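Local coordinates for 3-oxoacyl-(Acyl-carrier protein) synthase (Burkholderia xenovorans, PDB 4EFI), which probably catalyses the condensation that forms 3-oxoacyl-[acyl-carrier-protein], at residues L69-G74 against A111-P116; E75-G80 against R149-V154; L171-A176 against L231-G236; H192-A197 against V250-D255; A245-V250 against K278-K283. All coordinates share one frame; numbering follows the deposited sequence. Where two conformers were deposited one is given.

Interaction 1. Residues L69-G74 against A111-P116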
# COMPACT_ATOMS: atom_id res chain seq x y z
N LEU A 69 -3.29 9.28 -10.40
CA LEU A 69 -3.69 7.88 -10.43
C LEU A 69 -4.85 7.65 -9.50
O LEU A 69 -5.83 6.97 -9.85
CB LEU A 69 -2.52 6.97 -10.06
CG LEU A 69 -1.31 6.99 -11.00
CD1 LEU A 69 -0.15 6.20 -10.42
CD2 LEU A 69 -1.69 6.45 -12.37
N CYS A 70 -4.77 8.21 -8.29
CA CYS A 70 -5.89 8.12 -7.35
C CYS A 70 -7.14 8.82 -7.84
O CYS A 70 -8.23 8.32 -7.63
CB CYS A 70 -5.51 8.67 -5.98
SG CYS A 70 -4.22 7.70 -5.11
N ARG A 71 -7.00 9.97 -8.52
CA ARG A 71 -8.16 10.67 -9.07
C ARG A 71 -8.88 9.78 -10.09
O ARG A 71 -10.10 9.63 -10.06
CB ARG A 71 -7.77 11.98 -9.76
CG ARG A 71 -8.99 12.76 -10.31
CD ARG A 71 -8.65 13.91 -11.23
NE ARG A 71 -7.88 13.49 -12.38
CZ ARG A 71 -6.57 13.73 -12.58
NH1 ARG A 71 -5.83 14.42 -11.72
NH2 ARG A 71 -6.01 13.26 -13.68
N LYS A 72 -8.14 9.18 -11.01
CA LYS A 72 -8.76 8.34 -12.04
C LYS A 72 -9.41 7.11 -11.41
O LYS A 72 -10.53 6.73 -11.77
CB LYS A 72 -7.69 7.92 -13.06
CG LYS A 72 -7.19 9.11 -13.86
CD LYS A 72 -5.97 8.75 -14.70
CE LYS A 72 -5.57 9.91 -15.61
NZ LYS A 72 -4.10 9.91 -15.86
N ALA A 73 -8.76 6.50 -10.42
CA ALA A 73 -9.37 5.38 -9.71
C ALA A 73 -10.64 5.83 -9.01
O ALA A 73 -11.65 5.13 -9.02
CB ALA A 73 -8.38 4.80 -8.69
N GLY A 74 -10.59 7.03 -8.42
CA GLY A 74 -11.72 7.59 -7.70
C GLY A 74 -12.91 7.85 -8.60
O GLY A 74 -14.06 7.57 -8.24
N ALA A 111 -11.09 19.11 -4.84
CA ALA A 111 -11.57 19.98 -5.91
C ALA A 111 -11.83 19.20 -7.20
O ALA A 111 -12.87 19.39 -7.82
CB ALA A 111 -10.61 21.14 -6.16
N GLU A 112 -10.92 18.33 -7.60
CA GLU A 112 -11.02 17.66 -8.90
C GLU A 112 -12.18 16.66 -8.92
O GLU A 112 -12.75 16.41 -9.99
CB GLU A 112 -9.70 16.97 -9.26
CG GLU A 112 -8.59 17.95 -9.62
CD GLU A 112 -7.25 17.31 -9.98
OE1 GLU A 112 -7.02 16.12 -9.67
OE2 GLU A 112 -6.41 18.04 -10.55
N LEU A 113 -12.52 16.10 -7.77
CA LEU A 113 -13.67 15.18 -7.65
C LEU A 113 -14.96 15.89 -7.27
O LEU A 113 -15.99 15.24 -7.10
CB LEU A 113 -13.36 14.05 -6.66
CG LEU A 113 -12.22 13.13 -7.08
CD1 LEU A 113 -11.86 12.20 -5.96
CD2 LEU A 113 -12.59 12.34 -8.34
N ASP A 114 -14.92 17.22 -7.14
CA ASP A 114 -16.12 18.03 -6.83
C ASP A 114 -16.71 17.69 -5.47
O ASP A 114 -17.93 17.78 -5.28
CB ASP A 114 -17.22 17.90 -7.91
CG ASP A 114 -18.33 18.93 -7.76
OD1 ASP A 114 -18.04 20.07 -7.34
OD2 ASP A 114 -19.51 18.60 -8.09
N LEU A 115 -15.88 17.33 -4.50
CA LEU A 115 -16.35 17.02 -3.16
C LEU A 115 -16.70 18.31 -2.43
O LEU A 115 -16.17 19.38 -2.75
CB LEU A 115 -15.30 16.19 -2.41
CG LEU A 115 -14.73 15.01 -3.21
CD1 LEU A 115 -13.78 14.16 -2.36
CD2 LEU A 115 -15.85 14.15 -3.79
N PRO A 116 -17.58 18.22 -1.42
CA PRO A 116 -18.07 19.46 -0.80
C PRO A 116 -17.10 20.08 0.20
O PRO A 116 -16.10 19.46 0.59
CB PRO A 116 -19.34 19.01 -0.09
CG PRO A 116 -19.15 17.55 0.16
CD PRO A 116 -18.26 17.02 -0.91

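Interaction 2. Residues E75-G80 against R149-V154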
# COMPACT_ATOMS: atom_id res chain seq x y z
N GLU A 75 -12.67 8.40 -9.78
CA GLU A 75 -13.75 8.63 -10.75
C GLU A 75 -14.43 7.34 -11.11
O GLU A 75 -15.67 7.27 -11.18
CB GLU A 75 -13.19 9.32 -12.00
CG GLU A 75 -12.79 10.77 -11.69
CD GLU A 75 -12.00 11.46 -12.78
OE1 GLU A 75 -11.25 10.80 -13.52
OE2 GLU A 75 -12.13 12.71 -12.85
N LYS A 76 -13.65 6.30 -11.37
CA LYS A 76 -14.21 5.01 -11.74
C LYS A 76 -14.98 4.40 -10.57
O LYS A 76 -16.07 3.84 -10.75
CB LYS A 76 -13.08 4.09 -12.21
CG LYS A 76 -13.49 2.69 -12.60
CD LYS A 76 -14.27 2.67 -13.89
CE LYS A 76 -14.51 1.25 -14.35
NZ LYS A 76 -15.06 1.22 -15.74
N LEU A 77 -14.43 4.52 -9.37
CA LEU A 77 -15.08 3.99 -8.18
C LEU A 77 -16.42 4.66 -7.90
O LEU A 77 -17.44 4.00 -7.67
CB LEU A 77 -14.15 4.18 -6.99
CG LEU A 77 -14.67 3.82 -5.59
CD1 LEU A 77 -14.90 2.34 -5.43
CD2 LEU A 77 -13.71 4.33 -4.52
N LEU A 78 -16.43 5.99 -7.92
CA LEU A 78 -17.65 6.73 -7.66
C LEU A 78 -18.71 6.43 -8.71
O LEU A 78 -19.90 6.31 -8.39
CB LEU A 78 -17.39 8.24 -7.59
CG LEU A 78 -16.57 8.70 -6.38
CD1 LEU A 78 -16.12 10.12 -6.55
CD2 LEU A 78 -17.32 8.51 -5.07
N ALA A 79 -18.31 6.36 -9.98
CA ALA A 79 -19.26 6.04 -11.04
C ALA A 79 -19.83 4.65 -10.84
O ALA A 79 -21.02 4.45 -11.04
CB ALA A 79 -18.58 6.14 -12.39
N GLY A 80 -18.99 3.68 -10.51
CA GLY A 80 -19.47 2.33 -10.27
C GLY A 80 -20.44 2.22 -9.11
O GLY A 80 -21.44 1.52 -9.19
N ARG A 149 -19.51 8.39 4.64
CA ARG A 149 -18.79 7.91 3.46
C ARG A 149 -17.40 8.54 3.43
O ARG A 149 -17.26 9.75 3.53
CB ARG A 149 -19.55 8.23 2.16
CG ARG A 149 -20.80 7.44 1.99
CD ARG A 149 -21.51 7.78 0.69
NE ARG A 149 -22.67 6.91 0.48
CZ ARG A 149 -23.60 7.09 -0.45
NH1 ARG A 149 -23.53 8.13 -1.25
NH2 ARG A 149 -24.60 6.23 -0.55
N VAL A 150 -16.39 7.69 3.28
CA VAL A 150 -14.98 8.07 3.31
C VAL A 150 -14.30 7.49 2.08
O VAL A 150 -14.53 6.33 1.73
CB VAL A 150 -14.27 7.57 4.59
CG1 VAL A 150 -12.78 7.88 4.56
CG2 VAL A 150 -14.93 8.18 5.83
N LEU A 151 -13.47 8.31 1.43
CA LEU A 151 -12.59 7.85 0.36
C LEU A 151 -11.14 7.81 0.85
O LEU A 151 -10.64 8.78 1.43
CB LEU A 151 -12.68 8.78 -0.86
CG LEU A 151 -14.05 8.81 -1.54
CD1 LEU A 151 -13.99 9.74 -2.74
CD2 LEU A 151 -14.46 7.42 -1.99
N LEU A 152 -10.49 6.67 0.62
CA LEU A 152 -9.09 6.50 0.91
C LEU A 152 -8.33 6.44 -0.39
O LEU A 152 -8.45 5.47 -1.15
CB LEU A 152 -8.83 5.21 1.71
CG LEU A 152 -9.67 4.98 2.95
CD1 LEU A 152 -9.36 3.60 3.50
CD2 LEU A 152 -9.42 6.05 3.99
N ALA A 153 -7.56 7.48 -0.64
CA ALA A 153 -6.74 7.60 -1.84
C ALA A 153 -5.33 7.19 -1.44
O ALA A 153 -4.64 7.91 -0.73
CB ALA A 153 -6.76 9.03 -2.34
N VAL A 154 -4.90 5.98 -1.83
CA VAL A 154 -3.66 5.40 -1.36
C VAL A 154 -2.84 5.07 -2.60
O VAL A 154 -3.25 4.24 -3.43
CB VAL A 154 -3.90 4.16 -0.49
CG1 VAL A 154 -2.55 3.59 -0.00
CG2 VAL A 154 -4.82 4.52 0.68

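Interaction 3. Residues L171-A176 against L231-G236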
# COMPACT_ATOMS: atom_id res chain seq x y z
N LEU A 171 15.05 -2.32 -10.24
CA LEU A 171 14.31 -3.46 -10.75
C LEU A 171 13.07 -3.78 -9.92
O LEU A 171 12.22 -4.57 -10.35
CB LEU A 171 15.23 -4.69 -10.74
CG LEU A 171 16.37 -4.76 -11.76
CD1 LEU A 171 17.27 -5.93 -11.45
CD2 LEU A 171 15.85 -4.89 -13.18
N LEU A 172 12.95 -3.18 -8.75
CA LEU A 172 11.95 -3.57 -7.78
C LEU A 172 10.62 -2.83 -7.85
O LEU A 172 9.56 -3.43 -7.76
CB LEU A 172 12.53 -3.40 -6.38
CG LEU A 172 11.60 -3.76 -5.23
CD1 LEU A 172 11.16 -5.20 -5.28
CD2 LEU A 172 12.32 -3.48 -3.91
N PHE A 173 10.67 -1.52 -8.00
CA PHE A 173 9.49 -0.69 -7.79
C PHE A 173 8.68 -0.38 -9.04
O PHE A 173 9.23 -0.08 -10.12
CB PHE A 173 9.87 0.63 -7.10
CG PHE A 173 10.34 0.44 -5.68
CD1 PHE A 173 9.43 0.16 -4.67
CD2 PHE A 173 11.68 0.52 -5.36
CE1 PHE A 173 9.88 -0.02 -3.35
CE2 PHE A 173 12.12 0.33 -4.06
CZ PHE A 173 11.22 0.06 -3.07
N GLY A 174 7.37 -0.42 -8.87
CA GLY A 174 6.42 0.02 -9.86
C GLY A 174 5.49 1.05 -9.24
O GLY A 174 5.55 1.30 -8.03
N ASP A 175 4.61 1.62 -10.06
CA ASP A 175 3.73 2.70 -9.65
C ASP A 175 2.26 2.29 -9.73
O ASP A 175 1.86 1.57 -10.64
CB ASP A 175 3.95 3.93 -10.53
CG ASP A 175 5.35 4.48 -10.43
OD1 ASP A 175 6.03 4.22 -9.41
OD2 ASP A 175 5.78 5.18 -11.36
N ALA A 176 1.47 2.71 -8.74
CA ALA A 176 0.03 2.52 -8.76
C ALA A 176 -0.67 3.52 -7.85
O ALA A 176 -0.08 4.00 -6.89
CB ALA A 176 -0.32 1.10 -8.35
N LEU A 231 15.96 7.15 -3.14
CA LEU A 231 15.64 6.19 -2.11
C LEU A 231 16.84 5.31 -1.79
O LEU A 231 17.46 4.73 -2.67
CB LEU A 231 14.48 5.32 -2.59
CG LEU A 231 14.00 4.24 -1.62
CD1 LEU A 231 13.39 4.86 -0.39
CD2 LEU A 231 12.97 3.32 -2.33
N PHE A 232 17.11 5.22 -0.49
CA PHE A 232 18.10 4.31 0.07
C PHE A 232 17.41 3.22 0.87
O PHE A 232 16.53 3.49 1.67
CB PHE A 232 19.07 5.07 0.99
CG PHE A 232 20.00 4.16 1.75
CD1 PHE A 232 21.18 3.72 1.17
CD2 PHE A 232 19.68 3.73 3.03
CE1 PHE A 232 22.02 2.89 1.84
CE2 PHE A 232 20.52 2.88 3.71
CZ PHE A 232 21.70 2.46 3.12
N MET A 233 17.82 1.98 0.65
CA MET A 233 17.33 0.85 1.43
C MET A 233 18.48 -0.01 1.88
O MET A 233 19.31 -0.44 1.07
CB MET A 233 16.41 -0.03 0.59
CG MET A 233 15.30 0.72 -0.07
SD MET A 233 14.24 -0.39 -1.04
CE MET A 233 13.52 -1.41 0.24
N ASP A 234 18.54 -0.29 3.18
CA ASP A 234 19.48 -1.27 3.72
C ASP A 234 18.76 -2.62 3.74
O ASP A 234 18.02 -2.93 4.67
CB ASP A 234 19.94 -0.88 5.14
CG ASP A 234 21.05 -1.77 5.67
OD1 ASP A 234 21.03 -2.97 5.38
OD2 ASP A 234 21.94 -1.25 6.37
N GLY A 235 19.00 -3.43 2.71
CA GLY A 235 18.23 -4.65 2.52
C GLY A 235 18.34 -5.65 3.65
O GLY A 235 17.36 -6.28 4.03
N GLY A 236 19.55 -5.80 4.18
CA GLY A 236 19.79 -6.74 5.26
C GLY A 236 19.06 -6.34 6.53
O GLY A 236 18.46 -7.19 7.21

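Interaction 4. Residues H192-A197 against V250-D255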
# COMPACT_ATOMS: atom_id res chain seq x y z
N HIS A 192 -10.54 -5.65 13.16
CA HIS A 192 -9.44 -5.59 14.12
C HIS A 192 -8.16 -5.15 13.42
O HIS A 192 -7.89 -5.53 12.27
CB HIS A 192 -9.20 -6.96 14.75
CG HIS A 192 -10.38 -7.47 15.51
ND1 HIS A 192 -10.57 -7.22 16.84
CD2 HIS A 192 -11.45 -8.18 15.10
CE1 HIS A 192 -11.70 -7.77 17.24
NE2 HIS A 192 -12.26 -8.37 16.20
N PHE A 193 -7.36 -4.34 14.12
CA PHE A 193 -6.15 -3.75 13.57
C PHE A 193 -5.07 -3.75 14.63
O PHE A 193 -5.35 -3.67 15.83
CB PHE A 193 -6.38 -2.30 13.18
CG PHE A 193 -7.54 -2.09 12.26
CD1 PHE A 193 -8.82 -1.87 12.76
CD2 PHE A 193 -7.38 -2.08 10.88
CE1 PHE A 193 -9.89 -1.66 11.90
CE2 PHE A 193 -8.45 -1.86 10.04
CZ PHE A 193 -9.70 -1.67 10.54
N ILE A 194 -3.82 -3.86 14.17
CA ILE A 194 -2.64 -3.67 15.03
C ILE A 194 -1.71 -2.71 14.31
O ILE A 194 -1.49 -2.84 13.10
CB ILE A 194 -1.91 -4.99 15.34
CG1 ILE A 194 -2.88 -5.98 15.98
CG2 ILE A 194 -0.69 -4.71 16.24
CD1 ILE A 194 -2.24 -7.30 16.43
N ILE A 195 -1.23 -1.69 15.01
CA ILE A 195 -0.37 -0.68 14.40
C ILE A 195 0.86 -0.43 15.27
O ILE A 195 0.71 -0.13 16.46
CB ILE A 195 -1.10 0.67 14.16
CG1 ILE A 195 -2.36 0.47 13.31
CG2 ILE A 195 -0.17 1.67 13.49
CD1 ILE A 195 -3.18 1.76 13.13
N GLY A 196 2.06 -0.61 14.72
CA GLY A 196 3.29 -0.43 15.46
C GLY A 196 4.29 0.45 14.75
O GLY A 196 4.22 0.60 13.53
N ALA A 197 5.24 0.99 15.50
CA ALA A 197 6.22 1.95 14.98
C ALA A 197 7.56 1.73 15.66
O ALA A 197 7.61 1.43 16.86
CB ALA A 197 5.77 3.37 15.24
N VAL A 250 1.32 -11.18 12.55
CA VAL A 250 0.34 -12.09 11.97
C VAL A 250 -0.29 -12.93 13.09
O VAL A 250 -1.52 -13.04 13.17
CB VAL A 250 0.96 -13.00 10.89
CG1 VAL A 250 -0.02 -14.07 10.45
CG2 VAL A 250 1.42 -12.16 9.70
N SER A 251 0.54 -13.51 13.94
CA SER A 251 0.05 -14.36 15.01
C SER A 251 -0.94 -13.62 15.89
O SER A 251 -2.05 -14.09 16.16
CB SER A 251 1.22 -14.86 15.86
OG SER A 251 0.77 -15.67 16.93
N ARG A 252 -0.56 -12.43 16.33
CA ARG A 252 -1.40 -11.68 17.27
C ARG A 252 -2.69 -11.21 16.61
O ARG A 252 -3.75 -11.20 17.23
CB ARG A 252 -0.63 -10.51 17.90
CG ARG A 252 -1.43 -9.78 18.95
CD ARG A 252 -1.74 -10.63 20.19
NE ARG A 252 -2.60 -9.84 21.08
CZ ARG A 252 -3.46 -10.33 21.95
NH1 ARG A 252 -3.59 -11.64 22.11
NH2 ARG A 252 -4.20 -9.50 22.67
N THR A 253 -2.59 -10.83 15.33
CA THR A 253 -3.77 -10.42 14.58
C THR A 253 -4.77 -11.56 14.53
O THR A 253 -5.98 -11.37 14.77
CB THR A 253 -3.39 -9.98 13.15
OG1 THR A 253 -2.53 -8.83 13.22
CG2 THR A 253 -4.63 -9.63 12.36
N LEU A 254 -4.29 -12.76 14.20
CA LEU A 254 -5.14 -13.93 14.13
C LEU A 254 -5.81 -14.18 15.48
O LEU A 254 -7.00 -14.47 15.55
CB LEU A 254 -4.34 -15.16 13.71
CG LEU A 254 -3.98 -15.15 12.22
CD1 LEU A 254 -3.09 -16.31 11.83
CD2 LEU A 254 -5.24 -15.18 11.37
N ASP A 255 -5.05 -14.03 16.55
CA ASP A 255 -5.56 -14.31 17.89
C ASP A 255 -6.70 -13.36 18.26
O ASP A 255 -7.74 -13.78 18.76
CB ASP A 255 -4.42 -14.25 18.92
CG ASP A 255 -3.46 -15.42 18.82
OD1 ASP A 255 -3.80 -16.45 18.19
OD2 ASP A 255 -2.34 -15.32 19.37

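Interaction 5. Residues A245-V250 against K278-K283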
# COMPACT_ATOMS: atom_id res chain seq x y z
N ALA A 245 9.42 -8.91 13.07
CA ALA A 245 8.20 -8.21 13.46
C ALA A 245 6.93 -8.76 12.81
O ALA A 245 5.88 -8.81 13.46
CB ALA A 245 8.33 -6.74 13.14
N VAL A 246 6.99 -9.15 11.55
CA VAL A 246 5.76 -9.46 10.85
C VAL A 246 5.14 -10.81 11.26
O VAL A 246 3.93 -10.89 11.42
CB VAL A 246 5.92 -9.27 9.33
CG1 VAL A 246 4.67 -9.72 8.58
CG2 VAL A 246 6.22 -7.80 9.05
N PRO A 247 5.94 -11.86 11.47
CA PRO A 247 5.28 -13.09 11.92
C PRO A 247 4.55 -12.92 13.26
O PRO A 247 3.48 -13.47 13.46
CB PRO A 247 6.44 -14.10 12.03
CG PRO A 247 7.43 -13.61 11.00
CD PRO A 247 7.36 -12.10 11.12
N LYS A 248 5.13 -12.13 14.16
CA LYS A 248 4.49 -11.82 15.44
C LYS A 248 3.20 -11.02 15.25
O LYS A 248 2.20 -11.24 15.91
CB LYS A 248 5.47 -11.03 16.32
N LEU A 249 3.24 -10.07 14.31
CA LEU A 249 2.06 -9.32 13.93
C LEU A 249 0.95 -10.24 13.41
O LEU A 249 -0.21 -10.11 13.79
CB LEU A 249 2.43 -8.29 12.87
CG LEU A 249 1.28 -7.49 12.26
CD1 LEU A 249 0.63 -6.59 13.30
CD2 LEU A 249 1.79 -6.70 11.07
N VAL A 250 1.32 -11.18 12.55
CA VAL A 250 0.34 -12.09 11.97
C VAL A 250 -0.29 -12.93 13.09
O VAL A 250 -1.52 -13.04 13.17
CB VAL A 250 0.96 -13.00 10.89
CG1 VAL A 250 -0.02 -14.07 10.45
CG2 VAL A 250 1.42 -12.16 9.70
N LYS A 278 7.77 -15.34 0.51
CA LYS A 278 7.85 -16.79 0.70
C LYS A 278 8.35 -17.08 2.11
O LYS A 278 7.84 -18.00 2.78
CB LYS A 278 8.79 -17.43 -0.34
N HIS A 279 9.37 -16.35 2.55
CA HIS A 279 9.92 -16.57 3.89
C HIS A 279 8.90 -16.23 4.98
O HIS A 279 8.78 -16.97 5.97
CB HIS A 279 11.23 -15.79 4.10
CG HIS A 279 12.44 -16.48 3.56
ND1 HIS A 279 12.39 -17.31 2.46
CD2 HIS A 279 13.74 -16.48 3.97
CE1 HIS A 279 13.61 -17.78 2.20
NE2 HIS A 279 14.44 -17.29 3.11
N LEU A 280 8.14 -15.14 4.80
CA LEU A 280 7.12 -14.75 5.77
C LEU A 280 5.99 -15.76 5.88
O LEU A 280 5.57 -16.11 6.98
CB LEU A 280 6.52 -13.39 5.41
CG LEU A 280 7.37 -12.16 5.72
CD1 LEU A 280 6.70 -10.93 5.12
CD2 LEU A 280 7.57 -12.00 7.24
N ALA A 281 5.48 -16.20 4.74
CA ALA A 281 4.39 -17.16 4.74
C ALA A 281 4.81 -18.45 5.45
O ALA A 281 4.05 -18.98 6.24
CB ALA A 281 3.91 -17.45 3.31
N LYS A 282 6.03 -18.92 5.19
CA LYS A 282 6.55 -20.11 5.84
C LYS A 282 6.72 -19.91 7.35
O LYS A 282 6.34 -20.77 8.14
CB LYS A 282 7.90 -20.52 5.22
N LYS A 283 7.26 -18.77 7.76
CA LYS A 283 7.53 -18.55 9.18
C LYS A 283 6.22 -18.37 9.96
O LYS A 283 6.13 -18.79 11.11
CB LYS A 283 8.48 -17.37 9.39
CG LYS A 283 8.90 -17.20 10.84
CD LYS A 283 10.08 -16.26 11.01
CE LYS A 283 10.37 -16.03 12.48
NZ LYS A 283 11.51 -15.09 12.69

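Interaction 1. Residues L69-G74 against A111-P116
Arg-71 is the first residue of 69-74 to meet 111-116, and it does so along most of its length. CG leaves the backbone anti to N (chi1 -178°), and the chain then bends at chi3 so that the guanidinium folds round toward Glu-112. CD passes 3.2 Å from Glu-112 OE1 and 3.8 Å from Glu-112 CB. Beyond it, NH1 donates to the same OE1 over 2.9 Å, a salt bridge with an N-H...O angle of 158°. The oxygen lies near the guanidinium plane, whereas the donor stands above the carboxylate plane; the two planes are 75° apart, so this is a one-bond salt bridge and not a flat two-bond pair. NH1 also forms a salt bridge with Asp-68, which probably helps hold the guanidinium in place. At the foot of the same side chain, Arg-71 CG touches Leu-113 CD2 at 4.1 Å. One turn further on, Gly-74, without a side chain, leaves its backbone facing Leu-113, whose side chain reaches inward and also rests on Met-179 of the sheet. Charge thus lies over the outer part of the contact and leucine beneath it. Helix 105-112 ends here in a Schellman motif, with Asp-114 at positive phi, and the segments join two helical elements beside the six-stranded sheet of this thiolase-like fold.

Interaction 2. Residues E75-G80 against R149-V154
Leu-151 divides its two methyl groups between neighbouring leucines of helix 66-81, Leu-77 and Leu-78. Its CB leaves strand 149-156 toward the helix and itself touches neither of them. CG follows, anti to the carbonyl carbon (chi1 -65°), and sets the fork at which the branches part. One branch, CD2, lies 4.1 Å from Leu-77 CD2, the two side chains sliding past each other in opposite directions. The other, CD1, meets Leu-78 CD2 at 4.2 Å. Leu-77 points its CB at the strand, while Leu-78 starts out beside the line to the strand and its branched end, CD2 foremost, arrives. Met-179 of strand 176-184 touches both Leu-77 and Leu-151, and Trp-83 and Ile-88 touch Leu-78, extending the apolar layer between helix and sheet. The strand's backbone is occupied elsewhere: that of Leu-151 is hydrogen-bonded to Ala-90 and Ile-92 of strand 90-94, in the six-stranded sheet. Methyl against methyl at van der Waals distance, the contact is held by dispersion and the exclusion of water; it has no directional bond to fix an angle, and the polar groups of the backbones serve the helix and the sheet instead.

Interaction 3. Residues L171-A176 against L231-G236
The backbones of Phe-173 and Leu-231 keep well apart, their CA atoms 10.8 Å from each other, so side chains alone bridge the distance. Residues 171-176 run as a loop that is extended at Phe-173 and leads into strand 176-184. Residues 231-236 run from Leu-231 through the short strand 232-233, paired antiparallel with strand 205-206, into helix 235-257. Asp-234 is the N-cap of that helix: its OD1 accepts from the backbone N of Glu-237, and its OD2 forms a salt bridge with Arg-222. The loop is tied down by its own backbone, Leu-172 and Gly-174 both backbone hydrogen-bonded to Asn-300 and Phe-173 O accepting from Trp-59 NE1. In this thiolase-like fold the contact therefore connects the lead-in to a strand of the six-stranded sheet with the start of a helix that covers the other, five-stranded sheet.

Between them, the Phe-173 ring is approached by two side chains of 231-236. Met-233 comes from the opposite direction, its chain straight through chi2, and delivers SD to the ring edge: a Met-aromatic contact with the sulfur 4.8 Å from the centroid and 85° off the normal. Met-233 SD is 3.7 Å from Phe-173 CZ and 3.8 Å from Phe-173 CE2, so it sits in the ring plane beside these two carbons. Leu-231 crosses the phenylalanine at about a right angle, placing CD2 3.6 Å from Phe-173 CE2. One face of the ring carries Leu-172 CD2, 3.7 Å above the plane and displaced toward the rim.

Interaction 4. Residues H192-A197 against V250-D255
The flat guanidinium of Arg-252 takes no part in the meeting with Ile-194, which touches the aliphatic stem instead; the chain bends at chi2, and beyond the stem NE forms a salt bridge with Glu-11 of strand 10-15. The other flat groups likewise flank the contact, on strand 190-197 of the mixed five-stranded sheet of the thiolase-like fold: Phe-193 leaves the strand on the side away from the helix, and its ring meets Trp-136 of helix 130-143 edge-to-face, while the His-192 side chain touches Ile-256 and Ala-257. Helix 235-257 covers the sheet face that Ile-194 looks toward, and helix 130-143 packs against the opposite sheet face, where Phe-193 lies, as in the layered arrangement of helices and sheets known from this clan. Ile-194 is the strand's bridge to the helix. Its CG1 branch is anti to the carbonyl carbon (chi1 -56°) and runs on extended, driving CD1 between two neighbours on one turn. CD1 is 3.6 Å from Arg-252 CG and 3.9 Å from Arg-252 CB, the two side chains crossing at about a right angle. The same methyl lies 3.6 Å from Thr-253 OG1, a van der Waals approach to a hydroxyl whose polar needs are met elsewhere: Thr-253 OG1 is hydrogen-bonded to Leu-249 O, one turn back in its own helix, and to Ser-338 OG on the adjoining strand.

Interaction 5. Residues A245-V250 against K278-K283
Leu-280 lies at about a right angle to both Val-246 and Pro-247, its CD2 methyl resting at the junction between the two. This is helix-on-helix packing: the short segments of helices 235-257 and 274-283 cross at -45°, their axes 9.6 Å apart, over the five-stranded sheet of the thiolase-like fold. Leu-280 CD2 is 3.8 Å from Val-246 CB and 3.9 Å from Pro-247 CD, so one methyl spans a branched carbon and a ring carbon. The leucine does not point straight at the partner helix from its backbone; CG, anti to the carbonyl carbon (chi1 -77°), starts the turn that brings CD2 there. Phe-330 of strand 323-331 touches both Val-246 and Leu-280, which places this inner half of the contact against the sheet. Toward solvent the partner changes. Pro-247 lacks an N-H, helix 245-250 is kinked there, and the ring projects toward Lys-283. The lysine runs obliquely past it in a fully extended chain, with CG 3.9 Å and CD 3.7 Å from Pro-247 CG. Methylenes thus do the packing along the proline, while the charged end travels on: Lys-283 NZ reaches back along helix 235-257 to donate a hydrogen bond to the carbonyl oxygen of Leu-243, one turn before Pro-247.

How the interactions relate
Two helices organise the set. Helix 66-81 carries interactions 1 and 2; helix 235-257 takes part in interactions 4 and 5, and interaction 3 lies just before its start. Interactions 2 and 4 are buried helix-to-sheet contacts, one on each large sheet; interactions 1, 3 and 5 are only partly buried. Chemistry follows place: interaction 1 alone has a salt bridge between its segments, interaction 3 a sulfur at a ring edge, interaction 2 methyl groups only; interaction 4 sets a methyl against an arginine stem and a threonine hydroxyl, and interaction 5 has apolar side chains inside and lysine methylenes outside. Leu-113 CD2, 3.7 Å from Glu-75 CG, links interactions 1 and 2; Ile-194 CB, 3.6 Å from Leu-249 CD1, links 4 and 5.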